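Local coordinates for protein carbohydrate binding module E1 (Uncultured bacterium, PDB 5KLE) that binds cellopentaose and probably recognises cellulose and related beta-glucans as a carbohydrate-binding module, at residues G11-T16 against C30-K35; S51-S56 against K82-S87. All coordinates share one frame; numbering follows the deposited sequence.

Interaction 1: G11-T16 against C30-K35; sequences GNFNKT and CIKYNK
Phe13 and Lys32 meet where the short strand 15-16 joins the edge of a mixed beta-sheet, one of the two sheets of this all-beta module, by pairing in parallel with strand 30-35. The Lys32 chain passes obliquely over one face of the phenyl ring. Its CB is a CH-pi donor 4.2 Å from the centroid of the Phe13 ring and displaced toward the rim, while its CD reaches CE2 and CZ. With CG of Lys32 anti to the backbone N and every later bond extended, the aliphatic part of the lysine follows the ring instead of turning from it. Thr16 lies alongside Lys32, pointing the same way, on the same face of the sheet, the one opposite Lys15 and Ile31.

On that other face, CD1 of Ile31 touches CB of Lys15 at 3.7 Å, whereas the far end of that lysine leads away to a salt bridge with Asp29.

Cys30 lies buried at the start of its strand, and its disulfide to Cys8 ties the N-terminal segment to the sheet. Its SG packs 3.8 Å from CB of Phe13. Its backbone is gripped on both polar atoms by Asn14: Asn14 N donates to Cys30 O at 2.9 Å, and Lys15 N adds a weak bond to the same oxygen. Farther along, Lys32 N donates to Lys15 O at 2.9 Å, as fits the parallel pairing of Lys15 with Ile31 and Thr16 with Lys32. The side-chain amide of Asn14 imitates a strand neighbour, because chi1 of 69° turns it back toward Cys30: OD1 accepts Cys30 N at 2.9 Å in a nearly straight bond (171° at the hydrogen), the donor tilted 33° from the amide carbonyl plane.

Interaction 2: S51-S56 against K82-S87; sequences SYNITS and KIVSAS
A classic beta bulge interrupts the antiparallel pairing of strands 50-54 and 77-86, with Val84 and Ser85 both set against Ser51. Ser51 grips the two bulge residues separately: its carbonyl O accepts Val84 N at 2.8 Å, and its N donates to Ser85 O at 3.1 Å. The side chains add a third link, a hydrogen bond of 2.7 Å between OG of Ser51 and OG of Ser85. Both hydroxyls sit between their own backbone N and carbonyl carbon (chi1 71° and 63°), and from these matching positions they meet on one face of the sheet. Val84, the extra residue, is turned toward the partner strand. Its CB lies against the Ser51 hydroxyl, while its CG2 crosses to the amide of Asn53 and comes within 3.5 Å of ND2, a van der Waals contact. OD1 of that amide is engaged by the backbone N of Gly60, which helps to fix how the group is turned.

Past the bulge the regular register returns. Asn53 and Lys82 form a hydrogen-bonded pair, Asn53 N to Lys82 O at 3.0 Å and Lys82 N to Asn53 O at 2.9 Å. Between this pair and the bulge, Tyr52 and Ile83 face each other as a non-hydrogen-bonded pair. Their side chains run side by side into the interior, and CE1 of the tyrosine touches CG1 of Ile83 at 3.8 Å; the phenol OH is hydrogen-bonded to OG of Ser50.

The buried Tyr52 side chain also touches Phe90 and Val92 of strand 90-96 in the second sheet, and Ile81 and Ile61 in its own. Strand 50-54 lies between strands 77-86 and 61-63, and Tyr52 carries the packing across to the second sheet.

Interactions 1 and 2 illustrate how one sheet is built by different kinds of pairing. Their centres are 12 Å apart and their nearest atoms about 4 Å, without touching; segment 30-35 of interaction 1 and segment 82-87 of interaction 2 lie on neighbouring strands, 30-35 and 77-86. Residues 11-16 add a parallel edge strand beyond 30-35, whereas residues 51-56 pair antiparallel with 82-87 on the other side of 77-86. Along the chain they come in series, interaction 1 closing before interaction 2 opens. Both belong to the five-stranded sheet. Trp45, Trp68 and Trp97 of the glycan site lie outside both contacts, which join strands of the framework and take no direct part in holding sugar.

Interaction 1: G11-T16 against C30-K35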
# COMPACT_ATOMS: atom_id res chain seq x y z
N GLY A 11 11.19 -10.66 -1.97
CA GLY A 11 11.91 -11.50 -1.03
C GLY A 11 11.70 -11.17 0.46
O GLY A 11 12.26 -11.88 1.30
N ASN A 12 10.93 -10.12 0.80
CA ASN A 12 10.83 -9.75 2.21
C ASN A 12 9.50 -9.09 2.58
O ASN A 12 9.44 -8.35 3.58
CB ASN A 12 12.07 -8.90 2.63
CG ASN A 12 12.16 -7.58 1.89
OD1 ASN A 12 11.22 -7.15 1.23
ND2 ASN A 12 13.29 -6.90 2.06
N PHE A 13 8.44 -9.32 1.81
CA PHE A 13 7.13 -8.78 2.16
C PHE A 13 6.60 -9.52 3.40
O PHE A 13 6.77 -10.74 3.55
CB PHE A 13 6.15 -8.89 0.98
CG PHE A 13 5.83 -10.31 0.55
CD1 PHE A 13 6.67 -10.99 -0.34
CD2 PHE A 13 4.70 -10.96 1.04
CE1 PHE A 13 6.37 -12.29 -0.76
CE2 PHE A 13 4.40 -12.26 0.64
CZ PHE A 13 5.23 -12.92 -0.25
N ASN A 14 5.98 -8.76 4.31
CA ASN A 14 5.51 -9.34 5.55
C ASN A 14 4.00 -9.47 5.65
O ASN A 14 3.52 -10.12 6.60
CB ASN A 14 6.07 -8.57 6.78
CG ASN A 14 5.49 -7.17 6.93
OD1 ASN A 14 5.12 -6.51 5.94
ND2 ASN A 14 5.43 -6.70 8.18
N LYS A 15 3.26 -8.95 4.68
CA LYS A 15 1.80 -9.07 4.64
C LYS A 15 1.36 -9.19 3.19
O LYS A 15 2.04 -8.68 2.28
CB LYS A 15 1.13 -7.86 5.29
CG LYS A 15 1.41 -7.74 6.82
CD LYS A 15 0.80 -6.49 7.43
CE LYS A 15 0.99 -6.54 8.95
NZ LYS A 15 0.58 -5.24 9.64
N THR A 16 0.20 -9.81 2.97
CA THR A 16 -0.41 -9.91 1.64
C THR A 16 -1.83 -9.35 1.68
O THR A 16 -2.65 -9.82 2.48
CB THR A 16 -0.42 -11.36 1.15
OG1 THR A 16 0.93 -11.88 1.06
CG2 THR A 16 -1.06 -11.47 -0.23
N CYS A 30 5.66 -4.08 4.43
CA CYS A 30 5.91 -4.31 3.01
C CYS A 30 4.83 -5.26 2.52
O CYS A 30 4.85 -6.45 2.88
CB CYS A 30 7.30 -4.92 2.83
SG CYS A 30 7.64 -5.37 1.09
N ILE A 31 3.86 -4.73 1.76
CA ILE A 31 2.62 -5.44 1.43
C ILE A 31 2.71 -5.95 -0.01
O ILE A 31 2.96 -5.16 -0.94
CB ILE A 31 1.41 -4.48 1.53
CG1 ILE A 31 1.44 -3.65 2.81
CG2 ILE A 31 0.07 -5.29 1.35
CD1 ILE A 31 1.38 -4.46 3.98
N LYS A 32 2.41 -7.23 -0.23
CA LYS A 32 2.24 -7.76 -1.57
C LYS A 32 0.78 -7.59 -1.97
O LYS A 32 -0.12 -7.92 -1.19
CB LYS A 32 2.57 -9.26 -1.60
CG LYS A 32 2.44 -9.91 -2.98
CD LYS A 32 2.67 -11.42 -2.92
CE LYS A 32 2.54 -12.05 -4.29
NZ LYS A 32 3.02 -13.48 -4.21
N TYR A 33 0.55 -7.09 -3.19
CA TYR A 33 -0.82 -6.99 -3.72
C TYR A 33 -0.78 -7.27 -5.21
O TYR A 33 -0.05 -6.59 -5.94
CB TYR A 33 -1.40 -5.58 -3.50
CG TYR A 33 -2.81 -5.43 -4.03
CD1 TYR A 33 -3.85 -6.17 -3.48
CD2 TYR A 33 -3.10 -4.58 -5.11
CE1 TYR A 33 -5.14 -6.07 -3.99
CE2 TYR A 33 -4.42 -4.46 -5.62
CZ TYR A 33 -5.43 -5.23 -5.06
OH TYR A 33 -6.74 -5.15 -5.51
N ASN A 34 -1.61 -8.22 -5.67
CA ASN A 34 -1.72 -8.48 -7.10
C ASN A 34 -2.86 -7.64 -7.69
O ASN A 34 -4.02 -7.79 -7.29
CB ASN A 34 -1.95 -9.97 -7.37
CG ASN A 34 -2.00 -10.28 -8.84
OD1 ASN A 34 -3.05 -10.15 -9.47
ND2 ASN A 34 -0.86 -10.69 -9.41
N LYS A 35 -2.52 -6.75 -8.65
CA LYS A 35 -3.49 -5.96 -9.41
C LYS A 35 -3.72 -6.60 -10.77
O LYS A 35 -2.82 -6.62 -11.63
CB LYS A 35 -3.03 -4.50 -9.58
CG LYS A 35 -3.99 -3.74 -10.50
CD LYS A 35 -3.89 -2.23 -10.37
CE LYS A 35 -2.62 -1.65 -11.00
NZ LYS A 35 -2.70 -1.54 -12.50

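Interaction 2: S51-S56 against K82-S87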
# COMPACT_ATOMS: atom_id res chain seq x y z
N SER A 51 1.79 7.26 4.03
CA SER A 51 2.46 7.41 2.73
C SER A 51 3.12 6.09 2.33
O SER A 51 3.46 5.27 3.18
CB SER A 51 3.46 8.56 2.72
OG SER A 51 4.60 8.27 3.50
N TYR A 52 3.33 5.93 1.01
CA TYR A 52 3.74 4.66 0.42
C TYR A 52 4.69 4.85 -0.76
O TYR A 52 4.63 5.86 -1.48
CB TYR A 52 2.51 3.92 -0.20
CG TYR A 52 1.32 3.82 0.74
CD1 TYR A 52 1.09 2.65 1.49
CD2 TYR A 52 0.47 4.92 0.95
CE1 TYR A 52 0.03 2.57 2.39
CE2 TYR A 52 -0.60 4.85 1.88
CZ TYR A 52 -0.82 3.65 2.56
OH TYR A 52 -1.86 3.56 3.50
N ASN A 53 5.54 3.86 -0.96
CA ASN A 53 6.36 3.72 -2.17
C ASN A 53 6.11 2.35 -2.77
O ASN A 53 6.17 1.34 -2.05
CB ASN A 53 7.87 3.79 -1.88
CG ASN A 53 8.34 5.17 -1.44
OD1 ASN A 53 7.71 6.18 -1.74
ND2 ASN A 53 9.51 5.21 -0.77
N ILE A 54 5.87 2.28 -4.09
CA ILE A 54 5.71 1.00 -4.78
C ILE A 54 7.04 0.63 -5.41
O ILE A 54 7.65 1.44 -6.12
CB ILE A 54 4.62 1.10 -5.87
CG1 ILE A 54 3.28 1.39 -5.22
CG2 ILE A 54 4.59 -0.17 -6.73
CD1 ILE A 54 2.11 1.56 -6.20
N THR A 55 7.51 -0.60 -5.16
CA THR A 55 8.82 -1.00 -5.68
C THR A 55 8.81 -0.95 -7.20
O THR A 55 7.92 -1.49 -7.85
CB THR A 55 9.19 -2.39 -5.18
OG1 THR A 55 9.14 -2.33 -3.75
CG2 THR A 55 10.62 -2.79 -5.63
N SER A 56 9.79 -0.23 -7.76
CA SER A 56 9.91 -0.03 -9.21
C SER A 56 8.69 0.67 -9.80
O SER A 56 8.44 0.56 -11.01
CB SER A 56 10.18 -1.34 -9.95
OG SER A 56 11.36 -1.96 -9.46
N LYS A 82 5.54 -0.46 0.11
CA LYS A 82 6.10 -0.14 1.43
C LYS A 82 5.30 0.99 2.07
O LYS A 82 5.05 2.03 1.43
CB LYS A 82 7.56 0.28 1.32
CG LYS A 82 8.15 0.59 2.71
CD LYS A 82 9.65 0.62 2.71
CE LYS A 82 10.15 0.82 4.16
NZ LYS A 82 11.58 1.17 4.13
N ILE A 83 4.94 0.81 3.35
CA ILE A 83 4.33 1.88 4.14
C ILE A 83 5.47 2.72 4.72
O ILE A 83 6.19 2.30 5.63
CB ILE A 83 3.38 1.35 5.22
CG1 ILE A 83 2.36 0.41 4.56
CG2 ILE A 83 2.65 2.53 5.89
CD1 ILE A 83 1.26 -0.06 5.48
N VAL A 84 5.65 3.91 4.17
CA VAL A 84 6.80 4.75 4.50
C VAL A 84 6.59 5.43 5.83
O VAL A 84 7.53 5.56 6.63
CB VAL A 84 7.04 5.75 3.35
CG1 VAL A 84 8.13 6.74 3.78
CG2 VAL A 84 7.47 5.00 2.09
N SER A 85 5.38 5.92 6.09
CA SER A 85 5.14 6.68 7.30
C SER A 85 3.68 6.50 7.69
O SER A 85 2.80 6.33 6.83
CB SER A 85 5.46 8.17 7.11
OG SER A 85 4.62 8.76 6.13
N ALA A 86 3.43 6.55 9.01
CA ALA A 86 2.10 6.55 9.64
C ALA A 86 2.33 6.63 11.14
O ALA A 86 3.18 5.90 11.67
CB ALA A 86 1.33 5.24 9.31
N SER A 87 1.58 7.48 11.85
CA SER A 87 1.85 7.70 13.27
C SER A 87 1.45 6.54 14.18
O SER A 87 1.98 6.45 15.30
CB SER A 87 1.18 8.96 13.81
OG SER A 87 -0.23 8.75 13.93